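Local coordinates for protein rhizobiales Sp. Pch2 (Marine metagenome, PDB 6PB3) that probably uses ATP to remodel HORMA domain proteins, as a Trip13-like AAA+ ATPase, and so regulates cGAS-like enzymes in bacterial immunity against phages, at residues L76-G81 against V199-N204; E24-L29 against A91-D96; Q273-S278 against A296-M301; Y264-S269 against M301-P306. All blocks are in the same frame, centred on the assembly; numbering follows the deposited sequence.

Contact 1. Residues L76-G81 against V199-N204; sequences LIVLAG and VIMCTN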
loop_
_atom_site.group_PDB
_atom_site.type_symbol
_atom_site.label_atom_id
_atom_site.label_comp_id
_atom_site.label_asym_id
_atom_site.label_seq_id
_atom_site.Cartn_x
_atom_site.Cartn_y
_atom_site.Cartn_z
ATOM N N LEU A 76 -0.447 -33.988 -3.766
ATOM C CA LEU A 76 -1.040 -32.713 -4.141
ATOM C C LEU A 76 -0.140 -32.046 -5.165
ATOM O O LEU A 76 1.079 -31.994 -4.980
ATOM C CB LEU A 76 -1.215 -31.800 -2.913
ATOM C CG LEU A 76 -1.456 -30.308 -3.178
ATOM C CD1 LEU A 76 -2.861 -30.048 -3.731
ATOM C CD2 LEU A 76 -1.210 -29.469 -1.904
ATOM N N ILE A 77 -0.739 -31.519 -6.228
ATOM C CA ILE A 77 -0.018 -30.763 -7.247
ATOM C C ILE A 77 -0.669 -29.397 -7.373
ATOM O O ILE A 77 -1.893 -29.295 -7.532
ATOM C CB ILE A 77 -0.009 -31.489 -8.606
ATOM C CG1 ILE A 77 0.621 -32.869 -8.451
ATOM C CG2 ILE A 77 0.771 -30.661 -9.632
ATOM C CD1 ILE A 77 0.433 -33.791 -9.653
ATOM N N VAL A 78 0.146 -28.351 -7.314
ATOM C CA VAL A 78 -0.326 -26.975 -7.383
ATOM C C VAL A 78 0.014 -26.420 -8.759
ATOM O O VAL A 78 1.167 -26.503 -9.199
ATOM C CB VAL A 78 0.297 -26.123 -6.265
ATOM C CG1 VAL A 78 -0.017 -24.630 -6.470
ATOM C CG2 VAL A 78 -0.251 -26.562 -4.919
ATOM N N LEU A 79 -0.986 -25.866 -9.440
ATOM C CA LEU A 79 -0.794 -25.105 -10.671
ATOM C C LEU A 79 -0.970 -23.640 -10.329
ATOM O O LEU A 79 -2.064 -23.227 -9.932
ATOM C CB LEU A 79 -1.789 -25.527 -11.761
ATOM C CG LEU A 79 -1.937 -27.003 -12.119
ATOM C CD1 LEU A 79 -2.798 -27.144 -13.403
ATOM C CD2 LEU A 79 -0.590 -27.661 -12.307
ATOM N N ALA A 80 0.099 -22.856 -10.486
ATOM C CA ALA A 80 0.112 -21.462 -10.056
ATOM C C ALA A 80 0.568 -20.561 -11.196
ATOM O O ALA A 80 1.489 -20.916 -11.938
ATOM C CB ALA A 80 1.055 -21.266 -8.858
ATOM N N GLY A 81 -0.054 -19.398 -11.334
ATOM C CA GLY A 81 0.422 -18.414 -12.283
ATOM C C GLY A 81 -0.703 -17.612 -12.914
ATOM O O GLY A 81 -1.842 -17.624 -12.453
ATOM N N VAL A 199 -4.577 -34.914 -5.868
ATOM C CA VAL A 199 -5.304 -33.653 -5.835
ATOM C C VAL A 199 -4.573 -32.654 -6.716
ATOM O O VAL A 199 -3.351 -32.502 -6.608
ATOM C CB VAL A 199 -5.442 -33.087 -4.405
ATOM C CG1 VAL A 199 -6.381 -31.860 -4.410
ATOM C CG2 VAL A 199 -5.918 -34.148 -3.429
ATOM N N ILE A 200 -5.319 -31.971 -7.574
ATOM C CA ILE A 200 -4.809 -30.854 -8.352
ATOM C C ILE A 200 -5.484 -29.601 -7.838
ATOM O O ILE A 200 -6.720 -29.536 -7.750
ATOM C CB ILE A 200 -5.084 -31.014 -9.859
ATOM C CG1 ILE A 200 -4.434 -32.292 -10.393
ATOM C CG2 ILE A 200 -4.624 -29.745 -10.612
ATOM C CD1 ILE A 200 -4.841 -32.655 -11.815
HETATM N N MSE A 201 -4.696 -28.596 -7.534
HETATM C CA MSE A 201 -5.358 -27.345 -7.245
HETATM C C MSE A 201 -4.721 -26.196 -7.989
HETATM O O MSE A 201 -3.505 -26.121 -8.144
HETATM C CB MSE A 201 -5.386 -27.107 -5.752
HETATM C CG MSE A 201 -4.084 -26.851 -5.106
HETATM SE SE MSE A 201 -4.654 -26.026 -3.456
HETATM C CE MSE A 201 -5.575 -24.547 -4.247
ATOM N N CYS A 202 -5.571 -25.296 -8.462
ATOM C CA CYS A 202 -5.151 -24.157 -9.255
ATOM C C CYS A 202 -5.275 -22.898 -8.415
ATOM O O CYS A 202 -6.231 -22.746 -7.650
ATOM C CB CYS A 202 -6.003 -24.024 -10.543
ATOM S SG CYS A 202 -5.964 -25.508 -11.577
ATOM N N THR A 203 -4.313 -21.995 -8.581
ATOM C CA THR A 203 -4.317 -20.702 -7.922
ATOM C C THR A 203 -3.654 -19.708 -8.861
ATOM O O THR A 203 -2.780 -20.068 -9.654
ATOM C CB THR A 203 -3.582 -20.749 -6.581
ATOM O OG1 THR A 203 -3.681 -19.477 -5.944
ATOM C CG2 THR A 203 -2.116 -21.092 -6.793
ATOM N N ASN A 204 -4.095 -18.460 -8.792
ATOM C CA ASN A 204 -3.443 -17.427 -9.583
ATOM C C ASN A 204 -2.088 -17.077 -8.995
ATOM O O ASN A 204 -1.080 -17.042 -9.708
ATOM C CB ASN A 204 -4.335 -16.198 -9.667
ATOM C CG ASN A 204 -5.710 -16.543 -10.136
ATOM O OD1 ASN A 204 -5.904 -17.504 -10.892
ATOM N ND2 ASN A 204 -6.687 -15.782 -9.676
#
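Leu79 and Cys202 sit side by side on two neighbouring parallel strands at the centre of the AAA+ core, a P-loop NTPase sheet in which strand 76-81 lies between strands 197-203 and 219-223. The axes come within 4.7 Å at an angle of 18°, and the pairing follows the textbook parallel pattern: residues 77, 79 and 81 use their backbone groups towards the partner, with Leu79 N giving its hydrogen to Met201 O at 2.8 Å and Leu79 O receiving that of Thr203 N. Followed outwards, the Leu79 side chain passes from backbone to side-chain partners. Its CB lies 4.0 Å from Met201 O. With chi1 at -51°, CG stands beside the backbone N and approaches Ile200 CG2 at 4.1 Å, while CD1 reaches Cys202 SG at 4.0 Å. Ile77 shares this face and packs on helix 33-47. The reverse face holds Leu76, Val78 and Ala80 with Val199, Met201 and Thr203. There the CG of Met201, a selenomethionine, touches both Leu76 CD1 (3.7 Å) and Val78 CG2 (3.8 Å), and Phe183 of helix 179-192 lies beyond. The strands end where nucleotide would be expected: Gly81 fits the first residue of a P-loop, and the position of Asn204 is consistent with the sensor 1 residue of AAA+ proteins. At this end the hydrogen bonding becomes longer and more bent, Gly81 N meeting Thr203 O at 3.3 Å with 147° at the hydrogen.

Contact 2. Residues E24-L29 against A91-D96; sequences ERLNNL and AETIGD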
loop_
_atom_site.group_PDB
_atom_site.type_symbol
_atom_site.label_atom_id
_atom_site.label_comp_id
_atom_site.label_asym_id
_atom_site.label_seq_id
_atom_site.Cartn_x
_atom_site.Cartn_y
_atom_site.Cartn_z
ATOM N N GLU A 24 -8.847 -33.775 -27.401
ATOM C CA GLU A 24 -8.916 -32.660 -28.339
ATOM C C GLU A 24 -8.574 -31.350 -27.640
ATOM O O GLU A 24 -7.757 -30.562 -28.132
ATOM C CB GLU A 24 -10.313 -32.600 -28.964
ATOM C CG GLU A 24 -10.372 -31.947 -30.315
ATOM C CD GLU A 24 -11.616 -32.359 -31.079
ATOM O OE1 GLU A 24 -12.266 -33.342 -30.663
ATOM O OE2 GLU A 24 -11.950 -31.703 -32.090
ATOM N N ARG A 25 -9.173 -31.118 -26.470
ATOM C CA ARG A 25 -8.864 -29.919 -25.696
ATOM C C ARG A 25 -7.391 -29.874 -25.296
ATOM O O ARG A 25 -6.746 -28.829 -25.420
ATOM C CB ARG A 25 -9.776 -29.834 -24.464
ATOM C CG ARG A 25 -11.316 -29.712 -24.788
ATOM C CD ARG A 25 -12.068 -28.974 -23.648
ATOM N NE ARG A 25 -12.717 -29.839 -22.665
ATOM C CZ ARG A 25 -12.765 -29.602 -21.355
ATOM N NH1 ARG A 25 -12.174 -28.536 -20.835
ATOM N NH2 ARG A 25 -13.394 -30.448 -20.552
ATOM N N LEU A 26 -6.834 -30.993 -24.820
ATOM C CA LEU A 26 -5.405 -31.020 -24.506
ATOM C C LEU A 26 -4.576 -30.605 -25.710
ATOM O O LEU A 26 -3.657 -29.787 -25.589
ATOM C CB LEU A 26 -4.975 -32.415 -24.045
ATOM C CG LEU A 26 -4.787 -32.794 -22.589
ATOM C CD1 LEU A 26 -4.276 -34.215 -22.596
ATOM C CD2 LEU A 26 -3.808 -31.865 -21.843
ATOM N N ASN A 27 -4.876 -31.188 -26.880
ATOM C CA ASN A 27 -4.130 -30.896 -28.099
ATOM C C ASN A 27 -4.214 -29.418 -28.451
ATOM O O ASN A 27 -3.266 -28.842 -28.998
ATOM C CB ASN A 27 -4.678 -31.725 -29.265
ATOM C CG ASN A 27 -4.371 -33.186 -29.143
ATOM O OD1 ASN A 27 -3.932 -33.654 -28.096
ATOM N ND2 ASN A 27 -4.605 -33.931 -30.224
ATOM N N ASN A 28 -5.363 -28.800 -28.186
ATOM C CA ASN A 28 -5.542 -27.396 -28.532
ATOM C C ASN A 28 -4.735 -26.473 -27.613
ATOM O O ASN A 28 -4.517 -25.304 -27.959
ATOM C CB ASN A 28 -7.040 -27.045 -28.519
ATOM C CG ASN A 28 -7.822 -27.654 -29.711
ATOM O OD1 ASN A 28 -7.255 -28.269 -30.617
ATOM N ND2 ASN A 28 -9.137 -27.485 -29.690
ATOM N N LEU A 29 -4.259 -26.972 -26.469
ATOM C CA LEU A 29 -3.364 -26.186 -25.624
ATOM C C LEU A 29 -1.967 -26.163 -26.228
ATOM O O LEU A 29 -1.300 -27.200 -26.296
ATOM C CB LEU A 29 -3.303 -26.758 -24.211
ATOM C CG LEU A 29 -4.618 -26.819 -23.443
ATOM C CD1 LEU A 29 -4.356 -27.288 -22.009
ATOM C CD2 LEU A 29 -5.282 -25.460 -23.431
ATOM N N ALA A 91 -5.866 -28.737 -16.210
ATOM C CA ALA A 91 -6.201 -29.632 -15.111
ATOM C C ALA A 91 -7.431 -30.472 -15.424
ATOM O O ALA A 91 -7.535 -31.607 -14.950
ATOM C CB ALA A 91 -6.414 -28.825 -13.825
ATOM N N GLU A 92 -8.377 -29.927 -16.192
ATOM C CA GLU A 92 -9.606 -30.644 -16.507
ATOM C C GLU A 92 -9.431 -31.677 -17.601
ATOM O O GLU A 92 -10.336 -32.491 -17.804
ATOM C CB GLU A 92 -10.699 -29.671 -16.942
ATOM C CG GLU A 92 -11.236 -28.780 -15.833
ATOM C CD GLU A 92 -12.313 -27.846 -16.359
ATOM O OE1 GLU A 92 -12.429 -27.724 -17.598
ATOM O OE2 GLU A 92 -13.042 -27.236 -15.546
ATOM N N THR A 93 -8.321 -31.655 -18.331
ATOM C CA THR A 93 -8.146 -32.593 -19.430
ATOM C C THR A 93 -6.932 -33.502 -19.294
ATOM O O THR A 93 -6.882 -34.533 -19.976
ATOM C CB THR A 93 -8.052 -31.838 -20.764
ATOM O OG1 THR A 93 -6.971 -30.894 -20.711
ATOM C CG2 THR A 93 -9.352 -31.103 -21.031
ATOM N N ILE A 94 -5.977 -33.164 -18.421
ATOM C CA ILE A 94 -4.707 -33.878 -18.326
ATOM C C ILE A 94 -4.893 -35.341 -17.956
ATOM O O ILE A 94 -4.007 -36.163 -18.225
ATOM C CB ILE A 94 -3.790 -33.161 -17.309
ATOM C CG1 ILE A 94 -2.333 -33.588 -17.477
ATOM C CG2 ILE A 94 -4.276 -33.387 -15.872
ATOM C CD1 ILE A 94 -1.825 -33.403 -18.900
ATOM N N GLY A 95 -6.029 -35.693 -17.353
ATOM C CA GLY A 95 -6.286 -37.068 -16.975
ATOM C C GLY A 95 -6.335 -38.017 -18.155
ATOM O O GLY A 95 -6.086 -39.216 -17.987
ATOM N N ASP A 96 -6.632 -37.499 -19.350
ATOM C CA ASP A 96 -6.558 -38.314 -20.551
ATOM C C ASP A 96 -5.126 -38.716 -20.843
ATOM O O ASP A 96 -4.861 -39.850 -21.258
ATOM C CB ASP A 96 -7.135 -37.549 -21.737
ATOM C CG ASP A 96 -7.322 -38.427 -22.940
ATOM O OD1 ASP A 96 -8.376 -39.091 -23.011
ATOM O OD2 ASP A 96 -6.418 -38.469 -23.802
#
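Leu26 and Thr93 lie alongside each other, their side chains running opposite ways, and form the tight centre of this contact between helix 20-28 and the junction of helices 87-93 and 95-102. Helix 87-93 follows the probable P-loop of the AAA+ core, and helix 20-28 packs on its end. Hydrocarbon of Leu26 abuts the Thr93 hydroxyl: OG1 lies 3.5 Å from Leu26 CG and equally close to its CD2. This polar atom is nevertheless satisfied, being hydrogen-bonded to the carbonyl of Glu89, one turn back. The same rotation about CA-CB (chi1 57°) that aims OG1 at this carbonyl turns CG2 towards Arg25. Deeper still, Leu26 CD2 touches Ile94 CD1 at 3.9 Å.

Towards the partly exposed side the grip slackens. Thr93 CG2 stands 3.7 Å above the plane of the Arg25 guanidinium, over its centre, while Glu92 OE1 comes in at the edge, near that plane. The resulting salt bridge is weak, Arg25 NH1 to Glu92 OE1 measuring 3.3 Å, and the carboxylate is turned 81° from the guanidinium. Glu89 takes the same NH1 in a second salt bridge, and Asp21 lies at longer, weaker range of NE, so the charge of Arg25 is probably spread over several acids.

Around this pair of segments, Glu92 touches the P-loop residues, Ile94 continues onto Leu39 and Leu43 of helix 33-47, and Ala91 rests against Leu156 of strand 151-157.

Contact 3. Residues Q273-S278 against A296-M301; sequences QRLIPS and AIAQAM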
loop_
_atom_site.group_PDB
_atom_site.type_symbol
_atom_site.label_atom_id
_atom_site.label_comp_id
_atom_site.label_asym_id
_atom_site.label_seq_id
_atom_site.Cartn_x
_atom_site.Cartn_y
_atom_site.Cartn_z
ATOM N N GLN A 273 -5.908 -14.792 -26.155
ATOM C CA GLN A 273 -7.155 -14.036 -26.063
ATOM C C GLN A 273 -7.084 -12.644 -26.683
ATOM O O GLN A 273 -8.132 -11.987 -26.814
ATOM C CB GLN A 273 -7.585 -13.922 -24.591
ATOM C CG GLN A 273 -7.882 -15.302 -23.920
ATOM C CD GLN A 273 -8.269 -15.136 -22.461
ATOM O OE1 GLN A 273 -7.408 -14.983 -21.600
ATOM N NE2 GLN A 273 -9.561 -15.121 -22.184
ATOM N N ARG A 274 -5.895 -12.160 -27.054
ATOM C CA ARG A 274 -5.801 -10.858 -27.719
ATOM C C ARG A 274 -5.125 -10.962 -29.076
ATOM O O ARG A 274 -5.764 -10.672 -30.092
ATOM C CB ARG A 274 -5.067 -9.838 -26.829
ATOM C CG ARG A 274 -5.706 -9.632 -25.446
ATOM C CD ARG A 274 -4.809 -8.830 -24.493
ATOM N NE ARG A 274 -4.557 -7.464 -24.962
ATOM C CZ ARG A 274 -3.473 -6.756 -24.647
ATOM N NH1 ARG A 274 -2.531 -7.289 -23.867
ATOM N NH2 ARG A 274 -3.326 -5.517 -25.113
ATOM N N LEU A 275 -3.863 -11.400 -29.129
ATOM C CA LEU A 275 -3.110 -11.267 -30.368
ATOM C C LEU A 275 -3.636 -12.219 -31.434
ATOM O O LEU A 275 -3.846 -11.821 -32.582
ATOM C CB LEU A 275 -1.624 -11.509 -30.126
ATOM C CG LEU A 275 -0.766 -11.564 -31.389
ATOM C CD1 LEU A 275 -0.757 -10.249 -32.174
ATOM C CD2 LEU A 275 0.648 -11.984 -31.026
ATOM N N ILE A 276 -3.847 -13.487 -31.080
ATOM C CA ILE A 276 -4.315 -14.459 -32.076
ATOM C C ILE A 276 -5.664 -14.051 -32.672
ATOM O O ILE A 276 -5.766 -13.955 -33.904
ATOM C CB ILE A 276 -4.317 -15.875 -31.490
ATOM C CG1 ILE A 276 -2.888 -16.448 -31.444
ATOM C CG2 ILE A 276 -5.224 -16.795 -32.331
ATOM C CD1 ILE A 276 -2.774 -17.689 -30.578
ATOM N N PRO A 277 -6.704 -13.756 -31.886
ATOM C CA PRO A 277 -7.942 -13.271 -32.504
ATOM C C PRO A 277 -7.728 -12.062 -33.392
ATOM O O PRO A 277 -8.293 -12.014 -34.491
ATOM C CB PRO A 277 -8.827 -12.936 -31.290
ATOM C CG PRO A 277 -8.363 -13.757 -30.200
ATOM C CD PRO A 277 -6.853 -13.883 -30.422
ATOM N N SER A 278 -6.924 -11.082 -32.944
ATOM C CA SER A 278 -6.735 -9.861 -33.721
ATOM C C SER A 278 -6.119 -10.171 -35.074
ATOM O O SER A 278 -6.454 -9.540 -36.078
ATOM C CB SER A 278 -5.848 -8.864 -32.961
ATOM O OG SER A 278 -6.431 -8.478 -31.720
ATOM N N ALA A 296 2.487 -5.543 -37.321
ATOM C CA ALA A 296 2.046 -4.229 -36.869
ATOM C C ALA A 296 1.081 -4.358 -35.698
ATOM O O ALA A 296 1.132 -3.567 -34.749
ATOM C CB ALA A 296 1.409 -3.454 -38.029
ATOM N N ILE A 297 0.215 -5.372 -35.730
ATOM C CA ILE A 297 -0.706 -5.585 -34.619
ATOM C C ILE A 297 0.064 -5.972 -33.358
ATOM O O ILE A 297 -0.162 -5.415 -32.279
ATOM C CB ILE A 297 -1.755 -6.646 -34.988
ATOM C CG1 ILE A 297 -2.697 -6.100 -36.068
ATOM C CG2 ILE A 297 -2.517 -7.060 -33.755
ATOM C CD1 ILE A 297 -3.583 -7.154 -36.714
ATOM N N ALA A 298 0.994 -6.926 -33.478
ATOM C CA ALA A 298 1.740 -7.377 -32.304
ATOM C C ALA A 298 2.522 -6.232 -31.669
ATOM O O ALA A 298 2.606 -6.134 -30.440
ATOM C CB ALA A 298 2.691 -8.514 -32.680
ATOM N N GLN A 299 3.088 -5.348 -32.494
ATOM C CA GLN A 299 3.963 -4.302 -31.976
ATOM C C GLN A 299 3.167 -3.190 -31.304
ATOM O O GLN A 299 3.586 -2.659 -30.267
ATOM C CB GLN A 299 4.832 -3.745 -33.103
ATOM C CG GLN A 299 5.823 -4.744 -33.693
ATOM C CD GLN A 299 6.816 -4.074 -34.629
ATOM O OE1 GLN A 299 6.573 -2.966 -35.119
ATOM N NE2 GLN A 299 7.946 -4.734 -34.871
ATOM N N ALA A 300 2.023 -2.816 -31.883
ATOM C CA ALA A 300 1.176 -1.800 -31.272
ATOM C C ALA A 300 0.491 -2.304 -30.013
ATOM O O ALA A 300 0.037 -1.494 -29.200
ATOM C CB ALA A 300 0.123 -1.321 -32.275
HETATM N N MSE A 301 0.421 -3.615 -29.822
HETATM C CA MSE A 301 -0.300 -4.157 -28.700
HETATM C C MSE A 301 0.620 -4.215 -27.474
HETATM O O MSE A 301 1.727 -4.755 -27.545
HETATM C CB MSE A 301 -0.844 -5.539 -29.075
HETATM C CG MSE A 301 -1.598 -6.251 -27.981
HETATM SE SE MSE A 301 -2.141 -8.023 -28.634
HETATM C CE MSE A 301 -3.537 -7.412 -29.909
#
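Met301 and Leu275 carry most of this contact, which joins two antiparallel helices of the small helical lid domain of the AAA+ module, 268-283 and 291-300. The segments 273-278 and 296-300 run at 157° to each other, their axes 10.1 Å apart at closest approach. Met301, a selenomethionine just past the end of the second helix, has the most surface buried. Its chain is extended as far as SE and then bends, chi3 -71°, so that the end of the side chain follows the surface of the opposing helix. Along the way, CG passes 3.4 Å from Arg274 NH2, SE sits over the face of the Arg274 guanidinium and lies 3.8 Å from Leu275 CB, and CE arrives 3.6 Å from Ser278 OG. Polar partners hold the guanidinium: NH1 has a salt bridge to Asp270 and a hydrogen bond to Ala302 O, and NH2 bonds to Thr222 of the second subunit.

Leu275 answers from the other helix. Its CD1 slips in against the backbone of the partner, 3.8 Å from Ala298 CA, and also touches Ile297 CG2 at 4.0 Å. Ile297, third in importance, straddles the next turn, with CG2 against Ser278 CB and CD1 near Ser278 O. Arg38 of the second subunit packs on Ser278, Ile297 and Met301, so this surface of the lid also belongs to the subunit interface. The Ser278 hydroxyl is turned back into its own helix, where OG donates to Arg274 O at 2.8 Å from above the carbonyl plane.

Contact 4. Residues Y264-S269 against M301-P306; sequences YGFTFS and MAPTAP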
loop_
_atom_site.group_PDB
_atom_site.type_symbol
_atom_site.label_atom_id
_atom_site.label_comp_id
_atom_site.label_asym_id
_atom_site.label_seq_id
_atom_site.Cartn_x
_atom_site.Cartn_y
_atom_site.Cartn_z
ATOM N N TYR A 264 8.889 -6.683 -19.727
ATOM C CA TYR A 264 8.142 -7.927 -19.610
ATOM C C TYR A 264 7.463 -8.227 -20.942
ATOM O O TYR A 264 7.108 -7.317 -21.692
ATOM C CB TYR A 264 7.101 -7.845 -18.480
ATOM C CG TYR A 264 6.266 -6.582 -18.521
ATOM C CD1 TYR A 264 5.165 -6.485 -19.365
ATOM C CD2 TYR A 264 6.573 -5.486 -17.716
ATOM C CE1 TYR A 264 4.399 -5.339 -19.412
ATOM C CE2 TYR A 264 5.806 -4.331 -17.759
ATOM C CZ TYR A 264 4.720 -4.265 -18.612
ATOM O OH TYR A 264 3.946 -3.129 -18.667
ATOM N N GLY A 265 7.291 -9.510 -21.245
ATOM C CA GLY A 265 6.684 -9.928 -22.493
ATOM C C GLY A 265 5.196 -10.217 -22.359
ATOM O O GLY A 265 4.575 -9.983 -21.322
ATOM N N PHE A 266 4.616 -10.729 -23.449
ATOM C CA PHE A 266 3.216 -11.138 -23.424
ATOM C C PHE A 266 3.002 -12.286 -22.437
ATOM O O PHE A 266 3.859 -13.158 -22.263
ATOM C CB PHE A 266 2.751 -11.596 -24.812
ATOM C CG PHE A 266 2.418 -10.482 -25.769
ATOM C CD1 PHE A 266 3.185 -9.342 -25.829
ATOM C CD2 PHE A 266 1.344 -10.608 -26.639
ATOM C CE1 PHE A 266 2.881 -8.325 -26.738
ATOM C CE2 PHE A 266 1.036 -9.612 -27.539
ATOM C CZ PHE A 266 1.803 -8.460 -27.587
ATOM N N THR A 267 1.837 -12.291 -21.796
ATOM C CA THR A 267 1.377 -13.483 -21.109
ATOM C C THR A 267 0.836 -14.485 -22.129
ATOM O O THR A 267 0.739 -14.200 -23.326
ATOM C CB THR A 267 0.292 -13.144 -20.083
ATOM O OG1 THR A 267 -0.889 -12.683 -20.751
ATOM C CG2 THR A 267 0.758 -12.036 -19.118
ATOM N N PHE A 268 0.509 -15.686 -21.638
ATOM C CA PHE A 268 -0.186 -16.669 -22.463
ATOM C C PHE A 268 -1.549 -16.139 -22.886
ATOM O O PHE A 268 -1.982 -16.335 -24.028
ATOM C CB PHE A 268 -0.348 -17.996 -21.694
ATOM C CG PHE A 268 0.896 -18.888 -21.689
ATOM C CD1 PHE A 268 1.304 -19.544 -22.842
ATOM C CD2 PHE A 268 1.615 -19.089 -20.520
ATOM C CE1 PHE A 268 2.428 -20.385 -22.831
ATOM C CE2 PHE A 268 2.749 -19.940 -20.495
ATOM C CZ PHE A 268 3.151 -20.578 -21.663
ATOM N N SER A 269 -2.249 -15.483 -21.960
ATOM C CA SER A 269 -3.509 -14.813 -22.278
ATOM C C SER A 269 -3.341 -13.767 -23.372
ATOM O O SER A 269 -4.163 -13.690 -24.294
ATOM C CB SER A 269 -4.071 -14.160 -21.022
ATOM O OG SER A 269 -5.302 -13.548 -21.319
HETATM N N MSE A 301 0.421 -3.615 -29.822
HETATM C CA MSE A 301 -0.300 -4.157 -28.700
HETATM C C MSE A 301 0.620 -4.215 -27.474
HETATM O O MSE A 301 1.727 -4.755 -27.545
HETATM C CB MSE A 301 -0.844 -5.539 -29.075
HETATM C CG MSE A 301 -1.598 -6.251 -27.981
HETATM SE SE MSE A 301 -2.141 -8.023 -28.634
HETATM C CE MSE A 301 -3.537 -7.412 -29.909
ATOM N N ALA A 302 0.157 -3.654 -26.350
ATOM C CA ALA A 302 1.001 -3.670 -25.156
ATOM C C ALA A 302 0.659 -4.861 -24.272
ATOM O O ALA A 302 -0.519 -5.200 -24.120
ATOM C CB ALA A 302 0.851 -2.379 -24.338
ATOM N N PRO A 303 1.664 -5.494 -23.666
ATOM C CA PRO A 303 1.411 -6.670 -22.823
ATOM C C PRO A 303 0.619 -6.302 -21.578
ATOM O O PRO A 303 0.571 -5.146 -21.157
ATOM C CB PRO A 303 2.817 -7.160 -22.446
ATOM C CG PRO A 303 3.745 -6.487 -23.400
ATOM C CD PRO A 303 3.099 -5.186 -23.778
ATOM N N THR A 304 -0.016 -7.315 -20.989
ATOM C CA THR A 304 -0.668 -7.117 -19.705
ATOM C C THR A 304 0.384 -6.799 -18.645
ATOM O O THR A 304 1.381 -7.514 -18.505
ATOM C CB THR A 304 -1.470 -8.359 -19.313
ATOM O OG1 THR A 304 -2.465 -8.628 -20.312
ATOM C CG2 THR A 304 -2.176 -8.131 -17.980
ATOM N N ALA A 305 0.178 -5.708 -17.919
ATOM C CA ALA A 305 1.145 -5.301 -16.913
ATOM C C ALA A 305 1.068 -6.227 -15.699
ATOM O O ALA A 305 -0.013 -6.699 -15.338
ATOM C CB ALA A 305 0.893 -3.858 -16.490
ATOM N N PRO A 306 2.210 -6.504 -15.045
ATOM C CA PRO A 306 2.226 -7.329 -13.833
ATOM C C PRO A 306 1.668 -6.576 -12.628
ATOM O O PRO A 306 0.718 -7.054 -12.012
ATOM C CB PRO A 306 3.713 -7.631 -13.635
ATOM C CG PRO A 306 4.387 -6.421 -14.156
ATOM C CD PRO A 306 3.536 -5.926 -15.325
#
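The tail that follows the last helix of the AAA+ lid domain crosses the loop leading into helix 268-283, and this crossing is built on two aromatic residues, Tyr264 and Phe266, with Pro303 between them. The touching parts run 99° apart, and no hydrogen bond links them directly. Pro303 is the wedge. Its CB rests 3.5 Å from Gly265 O and lies near the plane of the Tyr264 ring, at the edge, with CE1 3.9 Å away; its CG reaches Phe266 CD1 at 3.8 Å on the other flank.

Beyond Pro303 the Phe266 ring meets the start of the tail in a Met-aromatic contact, the SE of Met301 lying 3.7 Å from Phe266 CE2 and oblique to the ring. Met301 O approaches the same ring at CZ, also 3.7 Å away. Polar ties are supplied from outside: Arg225 NH1 bonds to both Gly265 O and Thr304 O and so bridges the two segments. Thr267, at the N-cap of helix 268-283, uses OG1 to hold the amide of Asp270, whose carboxylate in turn binds Thr304 OG1. The helix start and the tail thus share one acidic residue.

The more exposed end belongs to Tyr264. Its CG projects over the main chain, flanked by N and C (chi1 48°), and the ring extends from there to the tail, OH coming within 3.8 Å of Ala305 CB. Over one face sits Pro306, in a CH-pi contact with CD 3.8 Å from the Tyr264 ring centroid and 16° off its normal.

How the contacts relate
The four contacts illustrate the two-part build of an AAA+ subunit. Contacts 1 and 2, with centres 16 Å apart, belong to the nucleotide-binding core and touch: Ala91 CB packs 3.8 Å from Ile200 CG2, seating the helix that follows the probable P-loop on the strands of contact 1. A sulfate about 5 Å from the side chain of Asn204, probably from the crystallisation liquor, may mark the nucleotide pocket. Contacts 3 and 4, with centres 11 Å apart, belong to the lid; they share Met301, and Arg274 NH1 probably bonds to Ala302 O at 2.9 Å. Core and lid contacts do not touch, their nearest atoms being at least about 8 Å apart. Contacts 3 and 4 also reach the second subunit.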